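Local coordinates for maltose-binding protein MalE1 (Thermotoga maritima, PDB 6DTU), which binds maltotetraose in the cleft between its two lobes and probably delivers maltose-type sugars to a membrane transporter, at residues 3-7 with 277-281; 167-171 with 334-340; 342-347 with 365-369. All coordinates share one frame; numbering follows the deposited sequence.

Contact 1: 3-7 with 277-281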
# COMPACT_ATOMS: atom_id res chain seq x y z
N PRO A 3 -0.20 -28.52 17.26
CA PRO A 3 0.50 -27.24 17.16
C PRO A 3 -0.46 -26.18 16.62
O PRO A 3 -1.55 -26.48 16.15
CB PRO A 3 1.60 -27.53 16.14
CG PRO A 3 0.93 -28.47 15.20
CD PRO A 3 0.02 -29.36 16.07
N LYS A 4 -0.01 -24.93 16.69
CA LYS A 4 -0.82 -23.80 16.28
C LYS A 4 0.01 -22.82 15.47
O LYS A 4 1.17 -22.56 15.80
CB LYS A 4 -1.35 -23.07 17.53
CG LYS A 4 -2.23 -21.88 17.28
CD LYS A 4 -2.69 -21.34 18.63
CE LYS A 4 -3.57 -20.17 18.50
NZ LYS A 4 -4.11 -19.85 19.85
N LEU A 5 -0.60 -22.27 14.42
CA LEU A 5 -0.06 -21.13 13.68
C LEU A 5 -0.98 -19.94 13.85
O LEU A 5 -2.19 -20.03 13.58
CB LEU A 5 0.06 -21.43 12.19
CG LEU A 5 1.03 -22.55 11.79
CD1 LEU A 5 0.96 -22.77 10.31
CD2 LEU A 5 2.45 -22.21 12.26
N THR A 6 -0.41 -18.83 14.30
CA THR A 6 -1.13 -17.57 14.44
C THR A 6 -0.65 -16.60 13.36
O THR A 6 0.55 -16.46 13.14
CB THR A 6 -0.90 -16.99 15.83
OG1 THR A 6 -1.41 -17.92 16.79
CG2 THR A 6 -1.67 -15.66 15.97
N ILE A 7 -1.61 -15.94 12.70
CA ILE A 7 -1.35 -14.99 11.63
C ILE A 7 -1.90 -13.65 12.06
O ILE A 7 -3.05 -13.58 12.51
CB ILE A 7 -2.10 -15.44 10.36
CG1 ILE A 7 -1.73 -16.87 9.97
CG2 ILE A 7 -1.86 -14.46 9.22
CD1 ILE A 7 -2.65 -17.45 8.91
N LEU A 277 6.94 -25.10 10.49
CA LEU A 277 5.56 -25.41 10.10
C LEU A 277 4.92 -24.23 9.37
O LEU A 277 4.14 -24.44 8.43
CB LEU A 277 4.75 -25.82 11.33
CG LEU A 277 3.29 -26.20 11.10
CD1 LEU A 277 3.13 -27.37 10.12
CD2 LEU A 277 2.62 -26.50 12.44
N ALA A 278 5.25 -22.99 9.79
CA ALA A 278 4.73 -21.80 9.12
C ALA A 278 5.20 -21.74 7.67
O ALA A 278 4.41 -21.47 6.77
CB ALA A 278 5.17 -20.53 9.87
N ILE A 279 6.49 -22.02 7.45
CA ILE A 279 7.00 -22.06 6.08
C ILE A 279 6.26 -23.13 5.27
O ILE A 279 5.87 -22.89 4.12
CB ILE A 279 8.53 -22.26 6.08
CG1 ILE A 279 9.21 -21.01 6.62
CG2 ILE A 279 9.01 -22.51 4.65
CD1 ILE A 279 10.73 -21.24 6.89
N GLU A 280 6.04 -24.31 5.86
CA GLU A 280 5.33 -25.38 5.16
C GLU A 280 3.93 -24.96 4.76
O GLU A 280 3.46 -25.24 3.65
CB GLU A 280 5.27 -26.64 6.03
CG GLU A 280 4.41 -27.79 5.43
CD GLU A 280 5.08 -28.52 4.25
OE1 GLU A 280 6.28 -28.29 3.97
OE2 GLU A 280 4.39 -29.35 3.60
N PHE A 281 3.20 -24.35 5.69
CA PHE A 281 1.88 -23.81 5.41
C PHE A 281 1.91 -22.83 4.23
O PHE A 281 1.06 -22.88 3.34
CB PHE A 281 1.38 -23.17 6.69
CG PHE A 281 0.11 -22.43 6.57
CD1 PHE A 281 -1.09 -23.09 6.56
CD2 PHE A 281 0.12 -21.06 6.49
CE1 PHE A 281 -2.27 -22.39 6.48
CE2 PHE A 281 -1.06 -20.35 6.38
CZ PHE A 281 -2.25 -21.01 6.39
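Leu5 and Phe281 lie alongside each other and run in opposing senses, with Leu5 CD1 lying 3.7 Å from Phe281 CB and meeting the aromatic ring obliquely at its root. The other branch of the leucine, CD2, reaches the helix backbone instead, 3.8 Å from Ala278 N, and also rests against the methyl of that alanine. CG of Leu5 is anti to the carbonyl carbon (chi1 -64°), which sets the branch point toward the helix; from it the two methyls part to Ala278 and Phe281. Farther along the strand, Ile7 lies across Phe281, nearly perpendicular to it, and Ile7 CD1 comes obliquely to the ring, 4.2 Å from Phe281 CE2. The pairing joins strand 4-9 of the mixed sheet to helix 275-286, one of the helices packed on the sheet of an alpha/beta lobe in this periplasmic binding protein; the short axes are 9.6 Å apart and cross at -69°. Phe24 meets the Phe281 ring edge-to-face, and Ile58 of the neighbouring parallel strand touches both Ile7 and Phe281, continuing the apolar layer. At the start of the strand, the Pro3 and Leu277 side chains cross almost squarely, Leu277 CD2 lying 3.8 Å from Pro3 CG.

Contact 2: 167-171 with 334-340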
# COMPACT_ATOMS: atom_id res chain seq x y z
N GLY A 167 10.31 14.42 -7.50
CA GLY A 167 10.80 14.05 -6.19
C GLY A 167 11.16 12.58 -6.14
O GLY A 167 10.78 11.81 -7.01
N TYR A 168 11.93 12.19 -5.13
CA TYR A 168 12.28 10.78 -4.95
C TYR A 168 12.63 10.56 -3.48
O TYR A 168 12.95 11.51 -2.77
CB TYR A 168 13.41 10.33 -5.89
CG TYR A 168 14.69 11.14 -5.78
CD1 TYR A 168 15.64 10.86 -4.80
CD2 TYR A 168 14.95 12.18 -6.66
CE1 TYR A 168 16.82 11.61 -4.70
CE2 TYR A 168 16.12 12.93 -6.56
CZ TYR A 168 17.04 12.64 -5.58
OH TYR A 168 18.18 13.39 -5.50
N VAL A 169 12.54 9.30 -3.04
CA VAL A 169 12.91 8.98 -1.66
C VAL A 169 14.43 8.92 -1.57
O VAL A 169 15.07 9.85 -1.08
CB VAL A 169 12.26 7.67 -1.16
CG1 VAL A 169 12.58 7.45 0.33
CG2 VAL A 169 10.75 7.71 -1.39
N PHE A 170 15.01 7.83 -2.07
CA PHE A 170 16.44 7.64 -2.14
C PHE A 170 16.82 7.58 -3.61
O PHE A 170 16.14 6.92 -4.41
CB PHE A 170 16.83 6.32 -1.45
CG PHE A 170 16.38 6.22 0.00
CD1 PHE A 170 16.70 7.20 0.91
CD2 PHE A 170 15.66 5.12 0.45
CE1 PHE A 170 16.30 7.11 2.24
CE2 PHE A 170 15.24 5.02 1.78
CZ PHE A 170 15.56 6.01 2.68
N LYS A 171 17.91 8.25 -3.97
CA LYS A 171 18.29 8.33 -5.38
C LYS A 171 18.57 6.94 -5.93
O LYS A 171 19.32 6.16 -5.34
CB LYS A 171 19.53 9.22 -5.54
CG LYS A 171 19.93 9.49 -6.99
CD LYS A 171 18.91 10.36 -7.70
CE LYS A 171 19.30 10.61 -9.14
NZ LYS A 171 18.58 11.78 -9.70
N VAL A 334 14.67 -1.07 1.84
CA VAL A 334 15.88 -0.95 2.65
C VAL A 334 15.51 -0.60 4.09
O VAL A 334 14.43 -0.04 4.31
CB VAL A 334 16.84 0.06 2.01
CG1 VAL A 334 17.25 -0.45 0.64
CG2 VAL A 334 16.21 1.45 1.92
N PRO A 335 16.34 -0.93 5.09
CA PRO A 335 15.95 -0.61 6.47
C PRO A 335 15.69 0.86 6.69
O PRO A 335 14.91 1.22 7.58
CB PRO A 335 17.15 -1.08 7.31
CG PRO A 335 17.85 -2.06 6.45
CD PRO A 335 17.61 -1.66 5.02
N GLN A 336 16.35 1.72 5.91
CA GLN A 336 16.24 3.16 6.05
C GLN A 336 14.88 3.72 5.68
O GLN A 336 14.62 4.90 5.91
CB GLN A 336 17.35 3.86 5.24
CG GLN A 336 18.77 3.62 5.77
CD GLN A 336 19.39 2.33 5.26
OE1 GLN A 336 18.81 1.62 4.42
NE2 GLN A 336 20.57 2.01 5.78
N MET A 337 14.00 2.93 5.06
CA MET A 337 12.67 3.44 4.77
C MET A 337 11.88 3.71 6.05
O MET A 337 10.94 4.51 6.03
CB MET A 337 11.92 2.46 3.87
CG MET A 337 10.67 3.03 3.20
SD MET A 337 11.11 4.42 2.12
CE MET A 337 9.49 5.13 1.83
N ALA A 338 12.21 3.01 7.14
CA ALA A 338 11.48 3.22 8.39
C ALA A 338 11.60 4.67 8.87
O ALA A 338 10.70 5.18 9.54
CB ALA A 338 12.01 2.27 9.47
N ALA A 339 12.70 5.33 8.52
CA ALA A 339 12.90 6.72 8.91
C ALA A 339 12.10 7.71 8.06
O ALA A 339 12.14 8.91 8.33
CB ALA A 339 14.38 7.08 8.81
N VAL A 340 11.39 7.25 7.04
CA VAL A 340 10.84 8.18 6.06
C VAL A 340 9.41 8.58 6.38
O VAL A 340 9.07 9.77 6.33
CB VAL A 340 10.98 7.59 4.63
CG1 VAL A 340 10.19 8.44 3.62
CG2 VAL A 340 12.46 7.51 4.23
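The Phe170 ring is approached on one face by its own neighbour, Val169, whose CG1 stands 3.7 Å above the plane and over the ring centre, while across the contact its edge faces the backbone of 334-340. There Gln336 O lies in the ring plane, 3.5 Å from Phe170 CZ, so that the weakly positive aromatic rim meets a carbonyl oxygen; Met337 N is also near the plane, at the same edge. Two valines arrive obliquely: Val334 CG2 at 3.7 Å from Phe170 CE2, and Val340 CG2 at 3.8 Å from Phe170 CZ. Both valine side chains run counter to that of Phe170. Met337 adds a Met-aromatic contact, its SD 5.2 Å from the ring centroid and 53° off the normal, an oblique approach. The same sulfur touches Val169 CG1, at 3.8 Å.

Here the chain turns a corner at residues 169 and 170, within strand 168-173 of a small three-stranded antiparallel sheet, and both side chains at the bend point toward segment 334-340, which holds the 3-10 turn 335-337 and leads to helix 341-352. Met337 N hydrogen-bonds to Val334 O, closing the turn whose backbone meets the ring edge. Val169 has CG1 anti to its backbone N (chi1 -175°), which carries that methyl over the Phe170 ring and also to within 3.9 Å of Val340 CG2. Ile373 of helix 358-374 touches Phe170 and Gln336, while Ile182 of the same small sheet packs on Phe170. The Met337 side chain is about 7 Å, at the nearest atoms, from a bound glucose unit.

Contact 3: 342-347 with 365-369; sequences AAMNDA and AVERI
Arg368 has CG anti to its backbone N (chi1 175°) and runs extended as far as NE, a course that lays the chain from CG to the guanidinium over Ala343 and brings its end to Asp346. Across this reach NH1 of Arg368 donates to Asp346 OD2 at 2.6 Å, a nearly straight bond that forms a salt bridge. Asp346 OD2 lies close to the guanidinium plane, while the N-H meets it on the anti side, tilted out of the carboxylate plane; the two planes are turned 54° apart. One guanidinium face rests on the backbone of the other helix, Ala343 CA lying 3.6 Å above its centre. A methionine in place of Arg368 would probably leave the Asp346 carboxylate without this charged mate and the backbone of Ala342 and Ala343 without the flat group that lies on it. Beneath the bridge small residues let the helices close in: Ala343 CB touches Ile369 CG1 at 3.5 Å, and Ala365 CB meets Ala347 CB at 3.8 Å. Met344 SD flanks the same Ala365 methyl at 3.9 Å. The result is an antiparallel, alanine-lined helix pair, with axes 8.9 Å apart at 161°, and through Ala342, which touches a bound glucose, its first helix also lines the glycan pocket.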
# COMPACT_ATOMS: atom_id res chain seq x y z
N ALA A 342 7.13 8.75 8.95
CA ALA A 342 6.65 9.65 10.00
C ALA A 342 7.09 11.09 9.76
O ALA A 342 6.32 12.03 10.00
CB ALA A 342 7.09 9.16 11.38
N ALA A 343 8.34 11.30 9.31
CA ALA A 343 8.80 12.66 9.00
C ALA A 343 7.98 13.28 7.88
O ALA A 343 7.61 14.46 7.95
CB ALA A 343 10.28 12.60 8.59
N MET A 344 7.66 12.51 6.85
CA MET A 344 6.89 13.06 5.74
C MET A 344 5.43 13.30 6.12
O MET A 344 4.86 14.33 5.74
CB MET A 344 7.01 12.16 4.52
CG MET A 344 8.41 12.14 3.89
SD MET A 344 8.94 13.78 3.36
CE MET A 344 7.83 14.01 1.98
N ASN A 345 4.84 12.38 6.89
CA ASN A 345 3.48 12.59 7.40
C ASN A 345 3.42 13.86 8.23
O ASN A 345 2.47 14.65 8.10
CB ASN A 345 3.04 11.42 8.27
CG ASN A 345 2.72 10.18 7.48
OD1 ASN A 345 2.60 10.20 6.25
ND2 ASN A 345 2.55 9.09 8.18
N ASP A 346 4.41 14.07 9.09
CA ASP A 346 4.42 15.27 9.91
C ASP A 346 4.53 16.52 9.05
O ASP A 346 3.82 17.52 9.29
CB ASP A 346 5.55 15.16 10.94
CG ASP A 346 5.21 14.18 12.08
OD1 ASP A 346 4.09 13.63 12.12
OD2 ASP A 346 6.08 13.97 12.95
N ALA A 347 5.37 16.50 8.02
CA ALA A 347 5.52 17.67 7.16
C ALA A 347 4.23 17.97 6.43
O ALA A 347 3.84 19.13 6.32
CB ALA A 347 6.66 17.47 6.15
N ALA A 365 11.71 18.06 7.06
CA ALA A 365 11.47 16.61 6.98
C ALA A 365 12.73 15.86 6.55
O ALA A 365 13.09 14.85 7.15
CB ALA A 365 10.31 16.29 6.03
N VAL A 366 13.41 16.36 5.52
CA VAL A 366 14.61 15.69 5.03
C VAL A 366 15.74 15.74 6.07
O VAL A 366 16.48 14.76 6.25
CB VAL A 366 15.01 16.25 3.65
CG1 VAL A 366 16.39 15.78 3.24
CG2 VAL A 366 13.98 15.85 2.59
N GLU A 367 15.89 16.86 6.78
CA GLU A 367 16.89 16.89 7.85
C GLU A 367 16.55 15.90 8.95
O GLU A 367 17.44 15.27 9.53
CB GLU A 367 17.00 18.30 8.45
CG GLU A 367 17.14 19.42 7.43
CD GLU A 367 17.50 20.76 8.05
OE1 GLU A 367 18.22 21.55 7.40
OE2 GLU A 367 17.05 21.04 9.19
N ARG A 368 15.26 15.71 9.22
CA ARG A 368 14.86 14.73 10.21
C ARG A 368 15.17 13.32 9.73
O ARG A 368 15.74 12.52 10.48
CB ARG A 368 13.38 14.89 10.55
CG ARG A 368 12.84 13.84 11.49
CD ARG A 368 11.37 14.07 11.80
NE ARG A 368 10.70 12.87 12.28
CZ ARG A 368 9.43 12.83 12.66
NH1 ARG A 368 8.70 13.93 12.60
NH2 ARG A 368 8.89 11.69 13.08
N ILE A 369 14.86 13.02 8.47
CA ILE A 369 15.12 11.68 7.93
C ILE A 369 16.61 11.37 7.95
O ILE A 369 17.03 10.29 8.36
CB ILE A 369 14.56 11.57 6.51
CG1 ILE A 369 13.04 11.77 6.52
CG2 ILE A 369 14.92 10.23 5.90
CD1 ILE A 369 12.44 11.95 5.13

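Contacts 2 and 3 are neighbours, their centres 11 Å apart, and they touch where Ile369 meets Ala339 and Val340. The loop of contact 2 runs straight into helix 341-352 of contact 3, and helix 358-374 packs against both, so the C-terminal helix pair, the 3-10 turn and the small antiparallel sheet form one continuous body, which approaches the sugar through the 3-10 turn and the start of helix 341-352. Contact 1 lies apart, with centres 32 Å from contact 2 and 37 Å from contact 3, in the lobe built on the large mixed sheet. Along the chain the segments of contacts 1 and 2 alternate, whereas contact 3 follows both, consistent with a chain that passes between the lobes more than once, as in this family.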